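PDB 1VBK: hypothetical protein PH1313 from Pyrococcus horikoshii, which is of unproven function but, as a ThiI-like protein with a THUMP domain, probably binds RNA and ATP and may act in tRNA modification or thiamine biosynthesis. Local coordinates for residues 35-40 against 230-235; 266-269 against 274-277. One frame throughout, in Å; residues are numbered along the deposited sequence.

Contact 1 of 2, residues 35-40 against 230-235; sequences VTEEVP and YSYGSK
Tyr232 reaches from its loop toward the end of helix 19-36 and meets Glu37 and Thr36 with the far end of its ring. The carboxylate of Glu37 comes to the phenol at the ring edge, near the ring plane, but the two flat groups are turned steeply against each other, their planes 74° apart. Tyr232 OH donates a weak hydrogen bond to Glu37 OE2 over 3.4 Å. The acid gets there through a folded chain: CG lies anti to the carbonyl carbon, and the chain then bends at chi2 (-63°), which brings the carboxylate nearer to the tyrosine. Thr36 adds an apolar touch, its CB lying 4.3 Å from Tyr232 CE2 and obliquely placed to the ring, while its hydroxyl is bonded to Glu32 O within the helix. Here the ferredoxin-like domain, to which helix 19-36 belongs, touches the loop between helix 215-228 and strand 239-241 of the ThiI domain. The helix stops in a Schellman motif just after Glu37, the first residue to leave helical angles, with Glu38 at positive phi as the C-prime residue, Glu38 N bonded to Val35 O (3.0 Å) and Val39 N to Leu34 O. On the opposing side Tyr232 is the second residue of a type II turn from Ser231 to Ser234, with Gly233 third. Ser231 O takes two donors: Ser234 N at 3.1 Å and Ser234 OG at 2.9 Å, the hydroxyl lying in the carbonyl plane on a lone pair. The stronger polar partner of Tyr232 OH is Arg67 NH1, which also makes a long, weak ion pair with Glu37 OE2.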
loop_
_atom_site.group_PDB
_atom_site.type_symbol
_atom_site.label_atom_id
_atom_site.label_comp_id
_atom_site.label_asym_id
_atom_site.label_seq_id
_atom_site.Cartn_x
_atom_site.Cartn_y
_atom_site.Cartn_z
ATOM N N VAL A 35 7.173 -15.901 -20.831
ATOM C CA VAL A 35 6.253 -15.464 -21.875
ATOM C C VAL A 35 6.814 -14.233 -22.587
ATOM O O VAL A 35 6.794 -14.155 -23.813
ATOM C CB VAL A 35 4.852 -15.148 -21.290
ATOM C CG1 VAL A 35 3.946 -14.561 -22.367
ATOM C CG2 VAL A 35 4.229 -16.425 -20.740
ATOM N N THR A 36 7.325 -13.280 -21.815
ATOM C CA THR A 36 7.896 -12.066 -22.381
ATOM C C THR A 36 9.066 -12.381 -23.313
ATOM O O THR A 36 9.192 -11.785 -24.382
ATOM C CB THR A 36 8.383 -11.109 -21.266
ATOM O OG1 THR A 36 7.270 -10.719 -20.454
ATOM C CG2 THR A 36 9.017 -9.867 -21.865
ATOM N N GLU A 37 9.912 -13.327 -22.915
ATOM C CA GLU A 37 11.069 -13.706 -23.723
ATOM C C GLU A 37 10.733 -14.799 -24.736
ATOM O O GLU A 37 11.611 -15.312 -25.427
ATOM C CB GLU A 37 12.207 -14.188 -22.818
ATOM C CG GLU A 37 12.710 -13.159 -21.816
ATOM C CD GLU A 37 13.305 -11.933 -22.477
ATOM O OE1 GLU A 37 14.202 -12.092 -23.332
ATOM O OE2 GLU A 37 12.882 -10.806 -22.137
ATOM N N GLU A 38 9.457 -15.148 -24.822
ATOM C CA GLU A 38 8.986 -16.182 -25.736
ATOM C C GLU A 38 9.695 -17.525 -25.571
ATOM O O GLU A 38 10.079 -18.163 -26.556
ATOM C CB GLU A 38 9.098 -15.714 -27.194
ATOM C CG GLU A 38 8.306 -14.451 -27.491
ATOM C CD GLU A 38 8.037 -14.246 -28.973
ATOM O OE1 GLU A 38 8.884 -14.628 -29.808
ATOM O OE2 GLU A 38 6.976 -13.681 -29.302
ATOM N N VAL A 39 9.876 -17.947 -24.324
ATOM C CA VAL A 39 10.495 -19.237 -24.050
ATOM C C VAL A 39 9.351 -20.217 -23.812
ATOM O O VAL A 39 8.554 -20.042 -22.892
ATOM C CB VAL A 39 11.387 -19.202 -22.788
ATOM C CG1 VAL A 39 11.991 -20.579 -22.550
ATOM C CG2 VAL A 39 12.488 -18.167 -22.949
ATOM N N PRO A 40 9.254 -21.262 -24.643
ATOM C CA PRO A 40 8.191 -22.261 -24.502
ATOM C C PRO A 40 8.345 -23.069 -23.214
ATOM O O PRO A 40 9.458 -23.303 -22.757
ATOM C CB PRO A 40 8.372 -23.143 -25.742
ATOM C CG PRO A 40 9.139 -22.275 -26.703
ATOM C CD PRO A 40 10.109 -21.573 -25.797
ATOM N N TYR A 230 14.614 -6.899 -15.530
ATOM C CA TYR A 230 14.700 -7.398 -14.161
ATOM C C TYR A 230 13.417 -7.064 -13.404
ATOM O O TYR A 230 13.380 -7.147 -12.179
ATOM C CB TYR A 230 15.870 -6.724 -13.438
ATOM C CG TYR A 230 17.242 -7.171 -13.883
ATOM C CD1 TYR A 230 17.830 -8.314 -13.343
ATOM C CD2 TYR A 230 17.955 -6.455 -14.842
ATOM C CE1 TYR A 230 19.097 -8.732 -13.748
ATOM C CE2 TYR A 230 19.220 -6.866 -15.254
ATOM C CZ TYR A 230 19.783 -8.004 -14.701
ATOM O OH TYR A 230 21.032 -8.417 -15.105
ATOM N N SER A 231 12.364 -6.698 -14.129
ATOM C CA SER A 231 11.120 -6.293 -13.481
ATOM C C SER A 231 9.897 -7.176 -13.708
ATOM O O SER A 231 8.770 -6.735 -13.483
ATOM C CB SER A 231 10.774 -4.863 -13.903
ATOM O OG SER A 231 10.388 -4.836 -15.267
ATOM N N TYR A 232 10.107 -8.412 -14.139
ATOM C CA TYR A 232 8.987 -9.311 -14.387
ATOM C C TYR A 232 8.085 -9.403 -13.157
ATOM O O TYR A 232 8.550 -9.649 -12.045
ATOM C CB TYR A 232 9.508 -10.693 -14.780
ATOM C CG TYR A 232 10.562 -10.633 -15.857
ATOM C CD1 TYR A 232 11.903 -10.865 -15.556
ATOM C CD2 TYR A 232 10.227 -10.312 -17.174
ATOM C CE1 TYR A 232 12.888 -10.781 -16.539
ATOM C CE2 TYR A 232 11.206 -10.222 -18.166
ATOM C CZ TYR A 232 12.532 -10.459 -17.840
ATOM O OH TYR A 232 13.507 -10.381 -18.809
ATOM N N GLY A 233 6.789 -9.189 -13.365
ATOM C CA GLY A 233 5.848 -9.235 -12.261
ATOM C C GLY A 233 5.211 -7.881 -12.006
ATOM O O GLY A 233 4.204 -7.779 -11.306
ATOM N N SER A 234 5.806 -6.830 -12.561
ATOM C CA SER A 234 5.263 -5.486 -12.398
ATOM C C SER A 234 4.792 -5.018 -13.765
ATOM O O SER A 234 5.098 -5.656 -14.770
ATOM C CB SER A 234 6.335 -4.531 -11.875
ATOM O OG SER A 234 7.306 -4.269 -12.871
ATOM N N LYS A 235 4.051 -3.912 -13.806
ATOM C CA LYS A 235 3.568 -3.381 -15.076
ATOM C C LYS A 235 4.748 -2.959 -15.941
ATOM O O LYS A 235 4.710 -3.074 -17.167
ATOM C CB LYS A 235 2.623 -2.197 -14.840
ATOM C CG LYS A 235 1.239 -2.617 -14.357
ATOM C CD LYS A 235 0.588 -3.575 -15.357
ATOM C CE LYS A 235 -0.757 -4.094 -14.864
ATOM N NZ LYS A 235 -1.766 -3.007 -14.738
#

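Contact 2 of 2, residues 266-269 against 274-277; sequences NDLN and EITE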
loop_
_atom_site.group_PDB
_atom_site.type_symbol
_atom_site.label_atom_id
_atom_site.label_comp_id
_atom_site.label_asym_id
_atom_site.label_seq_id
_atom_site.Cartn_x
_atom_site.Cartn_y
_atom_site.Cartn_z
ATOM N N ASN A 266 26.864 11.962 -0.534
ATOM C CA ASN A 266 27.623 13.017 -1.193
ATOM C C ASN A 266 26.763 14.181 -1.681
ATOM O O ASN A 266 27.286 15.254 -1.985
ATOM C CB ASN A 266 28.403 12.407 -2.369
ATOM C CG ASN A 266 28.848 13.442 -3.388
ATOM O OD1 ASN A 266 28.498 13.371 -4.568
ATOM N ND2 ASN A 266 29.624 14.421 -2.931
ATOM N N ASP A 267 25.450 13.979 -1.741
ATOM C CA ASP A 267 24.540 15.023 -2.215
ATOM C C ASP A 267 23.868 15.793 -1.080
ATOM O O ASP A 267 23.123 16.742 -1.321
ATOM C CB ASP A 267 23.437 14.414 -3.090
ATOM C CG ASP A 267 23.962 13.391 -4.075
ATOM O OD1 ASP A 267 24.913 13.709 -4.821
ATOM O OD2 ASP A 267 23.411 12.266 -4.108
ATOM N N LEU A 268 24.131 15.391 0.156
ATOM C CA LEU A 268 23.498 16.036 1.300
ATOM C C LEU A 268 24.368 17.033 2.051
ATOM O O LEU A 268 25.591 17.015 1.937
ATOM C CB LEU A 268 23.019 14.960 2.278
ATOM C CG LEU A 268 21.967 13.984 1.743
ATOM C CD1 LEU A 268 21.861 12.778 2.659
ATOM C CD2 LEU A 268 20.631 14.704 1.621
ATOM N N ASN A 269 23.714 17.915 2.806
ATOM C CA ASN A 269 24.419 18.880 3.640
ATOM C C ASN A 269 24.309 18.317 5.057
ATOM O O ASN A 269 23.663 17.283 5.260
ATOM C CB ASN A 269 23.791 20.286 3.556
ATOM C CG ASN A 269 22.282 20.281 3.748
ATOM O OD1 ASN A 269 21.738 19.507 4.536
ATOM N ND2 ASN A 269 21.600 21.171 3.034
ATOM N N GLU A 274 17.368 17.913 2.232
ATOM C CA GLU A 274 16.635 17.196 1.201
ATOM C C GLU A 274 15.854 16.040 1.817
ATOM O O GLU A 274 14.762 15.715 1.361
ATOM C CB GLU A 274 17.580 16.686 0.108
ATOM C CG GLU A 274 16.902 15.762 -0.895
ATOM C CD GLU A 274 17.561 15.781 -2.260
ATOM O OE1 GLU A 274 18.781 16.037 -2.332
ATOM O OE2 GLU A 274 16.857 15.526 -3.261
ATOM N N ILE A 275 16.407 15.429 2.860
ATOM C CA ILE A 275 15.729 14.323 3.526
ATOM C C ILE A 275 14.518 14.823 4.319
ATOM O O ILE A 275 13.439 14.229 4.263
ATOM C CB ILE A 275 16.695 13.559 4.473
ATOM C CG1 ILE A 275 17.734 12.800 3.643
ATOM C CG2 ILE A 275 15.917 12.589 5.353
ATOM C CD1 ILE A 275 18.805 12.118 4.470
ATOM N N THR A 276 14.697 15.917 5.054
ATOM C CA THR A 276 13.607 16.486 5.841
ATOM C C THR A 276 12.534 17.067 4.916
ATOM O O THR A 276 11.337 16.964 5.191
ATOM C CB THR A 276 14.131 17.583 6.788
ATOM O OG1 THR A 276 14.861 18.560 6.033
ATOM C CG2 THR A 276 15.059 16.973 7.837
ATOM N N GLU A 277 12.972 17.676 3.818
ATOM C CA GLU A 277 12.055 18.247 2.836
ATOM C C GLU A 277 11.261 17.109 2.188
ATOM O O GLU A 277 10.045 17.211 2.016
ATOM C CB GLU A 277 12.839 19.027 1.775
ATOM C CG GLU A 277 13.252 20.428 2.215
ATOM C CD GLU A 277 14.398 20.992 1.395
ATOM O OE1 GLU A 277 14.533 20.614 0.213
ATOM O OE2 GLU A 277 15.162 21.827 1.929
HETATM O O HOH W 1 21.232 16.306 -4.078
HETATM O O HOH W 2 20.376 17.927 1.887
#
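Leu268 spreads its two methyl branches over neighbouring residues of helix 273-281. Leu268 CD1 lies 3.6 Å from Ile275 CD1, whereas Leu268 CD2 lies 3.9 Å from Glu274 CB and 4.0 Å from Ile275 CG1. The leucine crosses both partners at about a right angle, meeting Ile275 at CD1 and CG1 and Glu274 at CB, the base of the acid's chain. With CG anti to the backbone N (chi1 172°), Glu274 runs extended from there and carries its carboxylate beyond the apolar patch.

Water supplies the polar links. One molecule donates to Glu274 OE1 at 3.0 Å and, weakly, to Asp267 O. A second accepts from Glu274 N, also at 3.0 Å, and makes a weak bond with Asn269 N, bridging the two backbones. The other carboxylate oxygen of Glu274, OE2, forms a salt bridge with Lys261, which fixes the acid from its far end and would tend to keep it ionised.

Further out, Asp267 OD2 accepts from Arg264 N, and Asn269 ND2 bonds Ser273 OG at the start of the helix. Leu263 touches Leu268, Glu274 and Ile275 alike. This surface contact folds the connection leaving strand 258-260, with its short 3-10 segment, back against the first turn of helix 273-281, ahead of edge strand 286-287.

How the contacts relate
Contact 1 closes before contact 2 opens along the chain, and their centres lie 36 Å apart, with nearest atoms about 22 Å from each other. Contact 1 joins parts 190 residues apart in sequence; contact 2 is local, between a loop and the helix that follows it. Both involve connections of the same five-stranded parallel sheet: the loop holding 230-235 leads into its edge strand 239-241, and both segments of contact 2 lie in the connection from strand 258-260 to the edge strand 286-287. Contact 1 is thus a small touch between the ferredoxin-like and ThiI-family regions, whereas contact 2 lies at the periphery of the part built on the parallel sheet.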